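Local coordinates for uncharacterized protein SCO6318 (Streptomyces coelicolor A3, PDB 2QZ7) that is of unknown function but belongs to the TerD family, whose name comes from tellurium resistance, and carries several bound sodium ions, at residues 27-35 / 78-86; 42-50 / 60-68. All blocks are in the same frame, centred on the assembly; numbering follows the deposited sequence.

Interaction 1 (27-35 / 78-86); sequences DVRLKWDPS and SRHSRTGQG. With NA (sodium ion), chain C; NA (sodium ion), chain D; EDO (1,2-ethanediol), chain G.
The carbonyl oxygens of W32 and G84 grip one sodium ion from the two sides of this contact, W32 O at 2.3 Å and G84 O at 2.5 Å from the metal. G86 O and a water are further ligands, and that same water also accepts a hydrogen bond from W32 N. The two carbonyl oxygens lie only 3.2 Å apart, W32 O from G84 O, a closeness that shared binding to one cation makes tolerable. Next to this site the indole of W32 lies against the loop: G84 CA sits over one face, 3.6 Å from the centroid of the five-membered ring, while S81 O meets the ring edge in plane and itself binds a second sodium ion. A chi1 of 75°, with CG between the backbone N and the carbonyl carbon, turns the ring toward 78-86, and W32 NE1 donates to H42 O. Glycine suits position 84 because phi is positive and a CB would strike W32 NE1. S81 OG shapes the loop by accepting from T83 N and G84 N, an ST turn and an ST motif at once. Further along, P34 CD rests 3.0 Å from G84 O, and a water bridges S35 N to T83 O. With no clear direct hydrogen bond between them, the segments are joined by a shared metal, a water bridge and packing of the indole and P34, so sodium probably contributes to the loop's order.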
loop_
_atom_site.group_PDB
_atom_site.type_symbol
_atom_site.label_atom_id
_atom_site.label_comp_id
_atom_site.label_asym_id
_atom_site.label_seq_id
_atom_site.Cartn_x
_atom_site.Cartn_y
_atom_site.Cartn_z
ATOM N N ASP A 27 4.312 6.303 7.789
ATOM C CA ASP A 27 3.710 6.809 6.552
ATOM C C ASP A 27 4.296 6.138 5.329
ATOM O O ASP A 27 5.410 5.556 5.372
ATOM C CB ASP A 27 3.796 8.337 6.439
ATOM C CG ASP A 27 5.188 8.826 6.061
ATOM O OD1 ASP A 27 5.339 9.516 5.036
ATOM O OD2 ASP A 27 6.141 8.552 6.806
ATOM N N VAL A 28 3.502 6.178 4.258
ATOM C CA VAL A 28 3.850 5.594 3.007
ATOM C C VAL A 28 3.664 6.700 1.971
ATOM O O VAL A 28 2.608 7.326 1.891
ATOM C CB VAL A 28 2.937 4.393 2.689
ATOM C CG1 VAL A 28 3.282 3.775 1.326
ATOM C CG2 VAL A 28 3.049 3.336 3.806
ATOM N N ARG A 29 4.707 6.969 1.204
ATOM C CA ARG A 29 4.616 7.996 0.134
ATOM C C ARG A 29 4.928 7.335 -1.183
ATOM O O ARG A 29 5.838 6.478 -1.260
ATOM C CB ARG A 29 5.624 9.132 0.391
ATOM C CG ARG A 29 5.270 10.048 1.560
ATOM C CD ARG A 29 6.479 10.954 1.934
ATOM N NE ARG A 29 7.472 10.131 2.625
ATOM C CZ ARG A 29 8.707 10.509 2.945
ATOM N NH1 ARG A 29 9.132 11.713 2.636
ATOM N NH2 ARG A 29 9.512 9.675 3.599
ATOM N N LEU A 30 4.218 7.772 -2.226
ATOM C CA LEU A 30 4.304 7.149 -3.539
ATOM C C LEU A 30 4.514 8.204 -4.646
ATOM O O LEU A 30 3.874 9.260 -4.614
ATOM C CB LEU A 30 2.995 6.386 -3.790
ATOM C CG LEU A 30 2.714 5.860 -5.209
ATOM C CD1 LEU A 30 3.745 4.791 -5.558
ATOM C CD2 LEU A 30 1.294 5.258 -5.208
ATOM N N LYS A 31 5.445 7.943 -5.576
ATOM C CA LYS A 31 5.660 8.813 -6.753
ATOM C C LYS A 31 5.569 7.967 -8.008
ATOM O O LYS A 31 5.787 6.759 -7.950
ATOM C CB LYS A 31 7.052 9.492 -6.680
ATOM C CG LYS A 31 8.236 8.509 -6.662
ATOM C CD LYS A 31 9.584 9.260 -6.691
ATOM C CE LYS A 31 10.762 8.281 -6.777
ATOM N NZ LYS A 31 12.083 8.970 -7.068
ATOM N N TRP A 32 5.261 8.614 -9.133
ATOM C CA TRP A 32 5.280 8.030 -10.474
ATOM C C TRP A 32 5.113 9.108 -11.541
ATOM O O TRP A 32 4.548 10.179 -11.287
ATOM C CB TRP A 32 4.213 6.933 -10.638
ATOM C CG TRP A 32 2.763 7.390 -10.775
ATOM C CD1 TRP A 32 2.053 7.594 -11.955
ATOM C CD2 TRP A 32 1.837 7.607 -9.709
ATOM N NE1 TRP A 32 0.743 7.925 -11.658
ATOM C CE2 TRP A 32 0.588 7.954 -10.294
ATOM C CE3 TRP A 32 1.937 7.525 -8.293
ATOM C CZ2 TRP A 32 -0.557 8.236 -9.519
ATOM C CZ3 TRP A 32 0.812 7.791 -7.530
ATOM C CH2 TRP A 32 -0.427 8.152 -8.147
ATOM N N ASP A 33 5.635 8.858 -12.734
ATOM C CA ASP A 33 5.476 9.832 -13.814
ATOM C C ASP A 33 4.155 9.666 -14.544
ATOM O O ASP A 33 3.698 8.539 -14.741
ATOM C CB ASP A 33 6.633 9.762 -14.812
ATOM C CG ASP A 33 7.939 10.232 -14.211
ATOM O OD1 ASP A 33 7.921 10.948 -13.167
ATOM O OD2 ASP A 33 8.987 9.884 -14.794
ATOM N N PRO A 34 3.561 10.788 -14.996
ATOM C CA PRO A 34 2.324 10.723 -15.755
ATOM C C PRO A 34 2.590 10.175 -17.175
ATOM O O PRO A 34 3.749 9.989 -17.555
ATOM C CB PRO A 34 1.878 12.186 -15.802
ATOM C CG PRO A 34 3.199 12.955 -15.833
ATOM C CD PRO A 34 4.052 12.177 -14.860
ATOM N N SER A 35 1.520 9.903 -17.948
ATOM C CA SER A 35 1.712 9.257 -19.214
ATOM C C SER A 35 1.897 10.277 -20.380
ATOM O O SER A 35 1.440 11.452 -20.324
ATOM C CB SER A 35 0.546 8.288 -19.524
ATOM O OG SER A 35 -0.758 8.947 -19.263
ATOM N N SER A 78 -3.139 12.794 3.234
ATOM C CA SER A 78 -3.141 14.239 2.952
ATOM C C SER A 78 -3.042 14.567 1.458
ATOM O O SER A 78 -3.276 15.708 1.046
ATOM C CB SER A 78 -2.004 14.928 3.709
ATOM O OG SER A 78 -0.767 14.536 3.133
ATOM N N ARG A 79 -2.664 13.588 0.636
ATOM C CA ARG A 79 -2.674 13.804 -0.796
ATOM C C ARG A 79 -2.771 12.514 -1.547
ATOM O O ARG A 79 -2.403 11.448 -1.003
ATOM C CB ARG A 79 -1.461 14.635 -1.257
ATOM C CG ARG A 79 -0.117 13.964 -0.929
ATOM C CD ARG A 79 1.052 14.923 -1.322
ATOM N NE ARG A 79 2.283 14.253 -0.921
ATOM C CZ ARG A 79 2.762 14.256 0.331
ATOM N NH1 ARG A 79 2.132 14.945 1.300
ATOM N NH2 ARG A 79 3.880 13.595 0.609
ATOM N N HIS A 80 -3.293 12.615 -2.777
ATOM C CA HIS A 80 -3.497 11.449 -3.622
ATOM C C HIS A 80 -3.606 11.889 -5.063
ATOM O O HIS A 80 -3.934 13.014 -5.342
ATOM C CB HIS A 80 -4.747 10.622 -3.175
ATOM C CG HIS A 80 -5.952 11.469 -2.908
ATOM N ND1 HIS A 80 -6.717 12.023 -3.924
ATOM C CD2 HIS A 80 -6.454 11.956 -1.745
ATOM C CE1 HIS A 80 -7.656 12.788 -3.387
ATOM N NE2 HIS A 80 -7.526 12.751 -2.068
ATOM N N SER A 81 -3.356 10.991 -6.008
ATOM C CA SER A 81 -3.370 11.422 -7.399
ATOM C C SER A 81 -3.916 10.374 -8.314
ATOM O O SER A 81 -3.623 9.183 -8.160
ATOM C CB SER A 81 -1.939 11.775 -7.860
ATOM O OG SER A 81 -1.933 12.023 -9.263
ATOM N N ARG A 82 -4.675 10.804 -9.312
ATOM C CA ARG A 82 -5.192 9.841 -10.289
ATOM C C ARG A 82 -4.433 9.903 -11.593
ATOM O O ARG A 82 -4.804 9.270 -12.571
ATOM C CB ARG A 82 -6.734 9.835 -10.395
ATOM C CG ARG A 82 -7.468 11.043 -11.027
ATOM C CD ARG A 82 -9.044 10.898 -10.825
ATOM N NE ARG A 82 -9.313 10.827 -9.376
ATOM C CZ ARG A 82 -9.556 11.901 -8.600
ATOM N NH1 ARG A 82 -9.649 13.126 -9.165
ATOM N NH2 ARG A 82 -9.705 11.762 -7.263
ATOM N N THR A 83 -3.297 10.604 -11.576
ATOM C CA THR A 83 -2.515 10.857 -12.817
ATOM C C THR A 83 -0.980 10.762 -12.651
ATOM O O THR A 83 -0.264 10.490 -13.623
ATOM C CB THR A 83 -2.839 12.264 -13.456
ATOM O OG1 THR A 83 -2.381 13.305 -12.587
ATOM C CG2 THR A 83 -4.343 12.448 -13.744
ATOM N N GLY A 84 -0.470 10.992 -11.433
ATOM C CA GLY A 84 0.956 11.231 -11.233
ATOM C C GLY A 84 1.477 12.512 -11.911
ATOM O O GLY A 84 2.669 12.601 -12.225
ATOM N N GLN A 85 0.614 13.496 -12.150
ATOM C CA GLN A 85 1.030 14.738 -12.862
ATOM C C GLN A 85 2.081 15.557 -12.101
ATOM O O GLN A 85 3.058 16.107 -12.697
ATOM C CB GLN A 85 -0.179 15.622 -13.148
ATOM C CG GLN A 85 -0.010 16.421 -14.414
ATOM C CD GLN A 85 -0.002 15.545 -15.670
ATOM O OE1 GLN A 85 0.886 15.669 -16.543
ATOM N NE2 GLN A 85 -0.991 14.651 -15.760
ATOM N N GLY A 86 1.868 15.676 -10.793
ATOM C CA GLY A 86 2.851 16.385 -9.958
ATOM C C GLY A 86 4.231 15.737 -9.836
ATOM O O GLY A 86 4.466 14.573 -10.234
HETATM NA NA NA C . 4.676 12.401 -10.760
HETATM NA NA NA D . -4.175 7.538 -6.552
HETATM C C1 EDO G . -2.134 15.266 -9.213
HETATM O O1 EDO G . -0.811 14.670 -9.073
HETATM C C2 EDO G . -3.191 15.089 -8.092
HETATM O O2 EDO G . -2.920 15.666 -6.782
HETATM O O HOH W 1 5.921 11.604 -9.024
HETATM O O HOH W 2 -0.716 9.746 -16.300
HETATM O O HOH W 3 -6.103 8.571 -6.520
#

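Interaction 2 (42-50 / 60-68); sequences HHLDIIATT and PVYVVQFDK. With NA (sodium ion), chain D.
D45 and F66 meet beside a sodium ion, D45 OD1 binding the metal at 2.4 Å while lying 3.3 Å from F66 CD2. The carboxylate crosses the phenyl ring at an angle, with the two planes 35° apart. L44 O is a second ligand of the ion, and a water is a third; that water stands over one face of F66, whose other face is backed by D67 CB. H43 and F66 come from opposite directions, the edge of the imidazole turned toward the face of the phenyl ring in an offset edge-to-face pair, with planes at 68° and H43 CE1 3.8 Å from F66 CZ. H43 CG is anti to the backbone N (chi1 -177°), which brings H43 NE2 within 2.9 Å of D45 OD1 for a bent hydrogen bond, tilted out of the carboxylate plane. The other oxygen, D45 OD2, accepts from H114 and from a water that also reaches Q65 OE1 weakly.

The second shell is the hairpin itself. A48 and V64 form a hydrogen-bonded antiparallel pair, with V64 N 2.7 Å from A48 O. T49 and V63 follow as a non-hydrogen-bonded pair, their methyls side by side on the face that I47 also lines. At the far end V61 N donates to T50 O, and T50 OG1 lies over the centre of the Y62 ring, whose hydroxyl is hydrogen-bonded to D72. Beyond V64 a type I turn from Q65 to K68 swings F66 back toward the metal; within the turn Q65 NE2 donates to D67 OD1, and a water links I46 O to F66 N. Held by sodium, two imidazoles and a water, the D45 carboxylate is firmly oriented, and the bound cation would be expected to favour its ionised form.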
loop_
_atom_site.group_PDB
_atom_site.type_symbol
_atom_site.label_atom_id
_atom_site.label_comp_id
_atom_site.label_asym_id
_atom_site.label_seq_id
_atom_site.Cartn_x
_atom_site.Cartn_y
_atom_site.Cartn_z
ATOM N N HIS A 42 -1.970 7.439 -16.032
ATOM C CA HIS A 42 -1.442 6.441 -15.140
ATOM C C HIS A 42 -2.037 6.688 -13.725
ATOM O O HIS A 42 -1.700 7.663 -13.060
ATOM C CB HIS A 42 0.103 6.499 -15.132
ATOM C CG HIS A 42 0.739 5.974 -16.382
ATOM N ND1 HIS A 42 1.931 6.464 -16.874
ATOM C CD2 HIS A 42 0.344 5.019 -17.252
ATOM C CE1 HIS A 42 2.254 5.817 -17.977
ATOM N NE2 HIS A 42 1.298 4.947 -18.239
ATOM N N HIS A 43 -2.946 5.810 -13.306
ATOM C CA HIS A 43 -3.642 5.940 -12.041
ATOM C C HIS A 43 -3.157 4.822 -11.116
ATOM O O HIS A 43 -3.438 3.633 -11.345
ATOM C CB HIS A 43 -5.161 5.887 -12.211
ATOM C CG HIS A 43 -5.917 6.090 -10.930
ATOM N ND1 HIS A 43 -7.286 6.225 -10.885
ATOM C CD2 HIS A 43 -5.498 6.125 -9.639
ATOM C CE1 HIS A 43 -7.677 6.375 -9.632
ATOM N NE2 HIS A 43 -6.607 6.302 -8.853
ATOM N N LEU A 44 -2.375 5.232 -10.116
ATOM C CA LEU A 44 -1.850 4.350 -9.059
ATOM C C LEU A 44 -2.439 4.783 -7.747
ATOM O O LEU A 44 -2.689 5.972 -7.532
ATOM C CB LEU A 44 -0.325 4.398 -8.917
ATOM C CG LEU A 44 0.507 3.562 -9.912
ATOM C CD1 LEU A 44 0.362 4.060 -11.396
ATOM C CD2 LEU A 44 1.957 3.530 -9.486
ATOM N N ASP A 45 -2.708 3.788 -6.903
ATOM C CA ASP A 45 -3.262 4.003 -5.561
ATOM C C ASP A 45 -2.455 3.279 -4.534
ATOM O O ASP A 45 -2.167 2.064 -4.675
ATOM C CB ASP A 45 -4.686 3.449 -5.443
ATOM C CG ASP A 45 -5.721 4.316 -6.172
ATOM O OD1 ASP A 45 -5.529 5.547 -6.307
ATOM O OD2 ASP A 45 -6.756 3.754 -6.614
ATOM N N ILE A 46 -2.141 3.995 -3.455
ATOM C CA ILE A 46 -1.750 3.306 -2.216
ATOM C C ILE A 46 -3.031 2.713 -1.630
ATOM O O ILE A 46 -4.066 3.405 -1.514
ATOM C CB ILE A 46 -1.143 4.263 -1.161
ATOM C CG1 ILE A 46 0.120 5.001 -1.707
ATOM C CG2 ILE A 46 -0.757 3.444 0.137
ATOM C CD1 ILE A 46 0.626 6.158 -0.717
ATOM N N ILE A 47 -2.960 1.448 -1.237
ATOM C CA ILE A 47 -4.114 0.765 -0.641
ATOM C C ILE A 47 -3.632 0.050 0.596
ATOM O O ILE A 47 -2.596 -0.591 0.546
ATOM C CB ILE A 47 -4.698 -0.306 -1.633
ATOM C CG1 ILE A 47 -5.142 0.356 -2.970
ATOM C CG2 ILE A 47 -5.854 -1.040 -0.970
ATOM C CD1 ILE A 47 -5.629 -0.692 -4.044
ATOM N N ALA A 48 -4.383 0.124 1.700
ATOM C CA ALA A 48 -4.079 -0.694 2.887
ATOM C C ALA A 48 -5.323 -1.444 3.370
ATOM O O ALA A 48 -6.454 -1.023 3.103
ATOM C CB ALA A 48 -3.530 0.182 4.040
ATOM N N THR A 49 -5.085 -2.561 4.054
ATOM C CA THR A 49 -6.131 -3.359 4.716
ATOM C C THR A 49 -5.701 -3.704 6.084
ATOM O O THR A 49 -4.519 -3.836 6.336
ATOM C CB THR A 49 -6.413 -4.648 3.957
ATOM O OG1 THR A 49 -5.173 -5.127 3.434
ATOM C CG2 THR A 49 -7.373 -4.355 2.730
ATOM N N THR A 50 -6.685 -3.862 6.965
ATOM C CA THR A 50 -6.476 -4.224 8.357
ATOM C C THR A 50 -7.104 -5.616 8.551
ATOM O O THR A 50 -8.027 -6.014 7.777
ATOM C CB THR A 50 -7.182 -3.196 9.288
ATOM O OG1 THR A 50 -8.568 -3.114 8.924
ATOM C CG2 THR A 50 -6.564 -1.814 9.099
ATOM N N PRO A 60 -10.212 -8.762 4.970
ATOM C CA PRO A 60 -9.920 -7.471 5.552
ATOM C C PRO A 60 -11.054 -7.027 6.482
ATOM O O PRO A 60 -12.225 -7.297 6.196
ATOM C CB PRO A 60 -9.885 -6.527 4.335
ATOM C CG PRO A 60 -9.627 -7.370 3.164
ATOM C CD PRO A 60 -10.176 -8.736 3.486
ATOM N N VAL A 61 -10.700 -6.318 7.562
ATOM C CA VAL A 61 -11.709 -5.693 8.434
ATOM C C VAL A 61 -12.162 -4.437 7.674
ATOM O O VAL A 61 -13.356 -4.130 7.592
ATOM C CB VAL A 61 -11.141 -5.321 9.827
ATOM C CG1 VAL A 61 -12.169 -4.530 10.640
ATOM C CG2 VAL A 61 -10.695 -6.641 10.613
ATOM N N TYR A 62 -11.213 -3.723 7.071
ATOM C CA TYR A 62 -11.618 -2.671 6.139
ATOM C C TYR A 62 -10.495 -2.353 5.174
ATOM O O TYR A 62 -9.357 -2.745 5.406
ATOM C CB TYR A 62 -12.079 -1.393 6.911
ATOM C CG TYR A 62 -11.082 -0.816 7.876
ATOM C CD1 TYR A 62 -10.013 -0.030 7.412
ATOM C CD2 TYR A 62 -11.210 -1.027 9.271
ATOM C CE1 TYR A 62 -9.085 0.523 8.285
ATOM C CE2 TYR A 62 -10.284 -0.491 10.158
ATOM C CZ TYR A 62 -9.232 0.285 9.670
ATOM O OH TYR A 62 -8.319 0.825 10.543
ATOM N N VAL A 63 -10.829 -1.611 4.109
ATOM C CA VAL A 63 -9.893 -1.233 3.068
ATOM C C VAL A 63 -9.730 0.278 3.140
ATOM O O VAL A 63 -10.714 1.010 3.400
ATOM C CB VAL A 63 -10.434 -1.663 1.623
ATOM C CG1 VAL A 63 -9.518 -1.109 0.447
ATOM C CG2 VAL A 63 -10.637 -3.209 1.561
ATOM N N VAL A 64 -8.490 0.764 2.965
ATOM C CA VAL A 64 -8.231 2.189 3.014
ATOM C C VAL A 64 -7.577 2.574 1.676
ATOM O O VAL A 64 -6.635 1.914 1.227
ATOM C CB VAL A 64 -7.296 2.651 4.212
ATOM C CG1 VAL A 64 -7.141 4.201 4.236
ATOM C CG2 VAL A 64 -7.823 2.179 5.596
ATOM N N GLN A 65 -8.100 3.610 1.042
ATOM C CA GLN A 65 -7.532 4.137 -0.223
ATOM C C GLN A 65 -8.129 5.528 -0.459
ATOM O O GLN A 65 -8.848 6.012 0.402
ATOM C CB GLN A 65 -7.780 3.201 -1.429
ATOM C CG GLN A 65 -9.240 2.945 -1.746
ATOM C CD GLN A 65 -9.451 1.857 -2.785
ATOM O OE1 GLN A 65 -8.657 0.962 -2.913
ATOM N NE2 GLN A 65 -10.568 1.925 -3.500
ATOM N N PHE A 66 -7.801 6.181 -1.583
ATOM C CA PHE A 66 -8.200 7.584 -1.794
ATOM C C PHE A 66 -9.701 7.811 -1.643
ATOM O O PHE A 66 -10.085 8.818 -1.095
ATOM C CB PHE A 66 -7.662 8.153 -3.129
ATOM C CG PHE A 66 -8.447 7.722 -4.334
ATOM C CD1 PHE A 66 -9.265 8.644 -4.993
ATOM C CD2 PHE A 66 -8.371 6.408 -4.815
ATOM C CE1 PHE A 66 -10.007 8.267 -6.132
ATOM C CE2 PHE A 66 -9.108 6.030 -5.951
ATOM C CZ PHE A 66 -9.930 6.948 -6.597
ATOM N N ASP A 67 -10.519 6.849 -2.081
ATOM C CA ASP A 67 -11.971 7.040 -2.064
ATOM C C ASP A 67 -12.661 6.289 -0.893
ATOM O O ASP A 67 -13.864 6.202 -0.871
ATOM C CB ASP A 67 -12.587 6.721 -3.435
ATOM C CG ASP A 67 -12.364 5.236 -3.811
ATOM O OD1 ASP A 67 -11.709 4.536 -3.019
ATOM O OD2 ASP A 67 -12.793 4.796 -4.857
ATOM N N LYS A 68 -11.892 5.768 0.080
ATOM C CA LYS A 68 -12.450 5.038 1.238
ATOM C C LYS A 68 -11.627 5.344 2.493
ATOM O O LYS A 68 -10.517 4.834 2.579
ATOM C CB LYS A 68 -12.350 3.517 1.027
ATOM C CG LYS A 68 -13.120 2.928 -0.128
ATOM C CD LYS A 68 -12.781 1.422 -0.293
ATOM C CE LYS A 68 -13.492 0.839 -1.504
ATOM N NZ LYS A 68 -13.424 -0.683 -1.414
HETATM NA NA NA D . -4.175 7.538 -6.552
HETATM O O HOH W 3 -6.103 8.571 -6.520
HETATM O O HOH W 4 -7.874 1.551 -5.642
HETATM O O HOH W 5 -5.225 5.472 -2.721
#

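In the fold
Interactions 1 and 2 belong to the two facing antiparallel sheets: 27-35 runs out of strand 26-31 in one, while 42-50 and 60-68 form the edge hairpin of the other. Both are partly buried, but interaction 2 lies nearer the centre of the chain and rests on regular strand pairing, whereas interaction 1 joins irregular chain at the sheet ends through metal and water. They meet at a second sodium ion, where S81 O from interaction 1 joins L44 O and D45 OD1 from interaction 2, with E91 of strand 91-95 as a further ligand. The packing of W32 on L44 and of L30 on L44 and I46 ties the sheets together.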